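Local coordinates for phosphoglycolate phosphatase (Lactobacillus plantarum, PDB 2HDO), which probably hydrolyses 2-phosphoglycolate to glycolate and phosphate, as a putative phosphatase of the haloacid dehalogenase-like superfamily, at residues Thr24-Arg27 with Glu28-Thr32. Sequence-based numbering, arbitrary orientation.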
loop_
_atom_site.group_PDB
_atom_site.type_symbol
_atom_site.label_atom_id
_atom_site.label_comp_id
_atom_site.label_asym_id
_atom_site.label_seq_id
_atom_site.Cartn_x
_atom_site.Cartn_y
_atom_site.Cartn_z
ATOM N N THR A 24 -2.318 3.673 -16.567
ATOM C CA THR A 24 -1.664 4.437 -17.639
ATOM C C THR A 24 -0.174 4.037 -17.747
ATOM O O THR A 24 0.356 3.793 -18.802
ATOM C CB THR A 24 -1.784 5.951 -17.319
ATOM O OG1 THR A 24 -3.170 6.333 -17.333
ATOM C CG2 THR A 24 -1.024 6.832 -18.301
ATOM N N VAL A 25 0.482 3.925 -16.614
ATOM C CA VAL A 25 1.908 3.690 -16.589
ATOM C C VAL A 25 2.169 2.262 -17.051
ATOM O O VAL A 25 3.007 2.027 -17.899
ATOM C CB VAL A 25 2.486 3.907 -15.190
ATOM C CG1 VAL A 25 3.945 3.421 -15.157
ATOM C CG2 VAL A 25 2.364 5.388 -14.754
HETATM N N MSE A 26 1.455 1.303 -16.468
HETATM C CA MSE A 26 1.646 -0.106 -16.894
HETATM C C MSE A 26 1.414 -0.322 -18.388
HETATM O O MSE A 26 2.132 -1.096 -19.064
HETATM C CB MSE A 26 0.725 -1.023 -16.109
HETATM C CG MSE A 26 1.073 -1.149 -14.691
HETATM SE SE MSE A 26 2.694 -2.215 -14.411
HETATM C CE MSE A 26 2.001 -4.045 -14.852
ATOM N N ARG A 27 0.408 0.337 -18.918
ATOM C CA ARG A 27 0.071 0.175 -20.348
ATOM C C ARG A 27 1.258 0.658 -21.171
ATOM O O ARG A 27 1.626 0.058 -22.201
ATOM C CB ARG A 27 -1.219 0.923 -20.697
ATOM C CG ARG A 27 -1.658 0.705 -22.137
ATOM C CD ARG A 27 -3.044 1.296 -22.409
ATOM N NE ARG A 27 -4.080 0.544 -21.691
ATOM C CZ ARG A 27 -4.936 1.054 -20.798
ATOM N NH1 ARG A 27 -4.966 2.345 -20.513
ATOM N NH2 ARG A 27 -5.808 0.252 -20.203
ATOM N N GLU A 28 1.850 1.763 -20.734
ATOM C CA GLU A 28 2.971 2.363 -21.436
ATOM C C GLU A 28 4.209 1.441 -21.391
ATOM O O GLU A 28 4.822 1.186 -22.407
ATOM C CB GLU A 28 3.222 3.765 -20.849
ATOM C CG GLU A 28 4.291 4.557 -21.545
ATOM C CD GLU A 28 4.475 5.934 -20.917
ATOM O OE1 GLU A 28 3.504 6.418 -20.253
ATOM O OE2 GLU A 28 5.590 6.509 -21.028
ATOM N N VAL A 29 4.546 0.924 -20.213
ATOM C CA VAL A 29 5.628 -0.069 -20.094
ATOM C C VAL A 29 5.350 -1.315 -20.916
ATOM O O VAL A 29 6.212 -1.810 -21.641
ATOM C CB VAL A 29 5.957 -0.417 -18.609
ATOM C CG1 VAL A 29 7.113 -1.414 -18.527
ATOM C CG2 VAL A 29 6.277 0.857 -17.865
ATOM N N LEU A 30 4.139 -1.846 -20.793
ATOM C CA LEU A 30 3.807 -3.086 -21.474
ATOM C C LEU A 30 3.917 -2.995 -22.976
ATOM O O LEU A 30 4.247 -3.968 -23.635
ATOM C CB LEU A 30 2.404 -3.572 -21.053
ATOM C CG LEU A 30 2.443 -4.239 -19.690
ATOM C CD1 LEU A 30 1.100 -4.164 -19.042
ATOM C CD2 LEU A 30 2.872 -5.669 -19.802
ATOM N N ALA A 31 3.672 -1.820 -23.539
ATOM C CA ALA A 31 3.831 -1.626 -24.974
ATOM C C ALA A 31 5.262 -1.963 -25.442
ATOM O O ALA A 31 5.439 -2.486 -26.532
ATOM C CB ALA A 31 3.463 -0.196 -25.332
ATOM N N THR A 32 6.271 -1.727 -24.600
ATOM C CA THR A 32 7.679 -2.022 -24.974
ATOM C C THR A 32 8.029 -3.535 -24.904
ATOM O O THR A 32 9.142 -3.944 -25.266
ATOM C CB THR A 32 8.684 -1.254 -24.100
ATOM O OG1 THR A 32 8.708 -1.780 -22.779
ATOM C CG2 THR A 32 8.340 0.246 -24.032
#
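Val25 and Met26 each meet the residue one helical turn on, Val29 and Leu30, through backbone and side chain alike. Four i to i+4 backbone hydrogen bonds join Thr24-Arg27 to Glu28-Ala31. The bond from Val29 N to Val25 O is 3.0 Å long and nearly straight, with an angle of 172° at the hydrogen. Leu30 N reaches Met26 O at 2.8 Å. Glu28 N to Thr24 O and Ala31 N to Arg27 O are more bent.

The apolar side chains meet at van der Waals distance. Val25 CG1 faces Val29 CG2 at 4.4 Å. The CE methyl of selenomethionine Met26 lies 4.3 Å from Leu30 CD1. With CG of Leu30 anti to the carbonyl carbon (chi1 -78°), the branch lies back along the helix, and Leu30 CD1 is 3.2 Å from Met26 O. Val29 CG2 likewise sits beside Val25 O. These four side chains are buried: Tyr71 touches Val25 and Met26, Phe67 touches Val29, and Phe37 touches Met26 and Leu30.

The polar ends turn to other partners. Thr24 OG1 is hydrogen-bonded to Gln81, and Arg27 NH2 to the backbone carbonyl of Phe37. Glu28 CG is anti to its backbone N (chi1 -176°), and the extended chain carries the carboxylate away from the helix, near a phosphate ion that probably comes from the crystallisation liquor.

Val29 O takes two hydrogen bonds from Thr32. Thr32 OG1 donates to Val29 O at 2.7 Å, in the carbonyl plane. Thr32 N donates to Val29 O at 3.0 Å. Thr32 OG1 also bonds to Gln70, tying this turn to helix 64-75.

The arrangement is about two turns of alpha-helix near the end of helix 19-31, with a buried apolar face against helix 64-75 and the loops that carry Phe37 and Leu57. Both helices lie between core strands 6-9 and 100-104, consistent with the helical cap of many haloacid dehalogenase-like phosphatases.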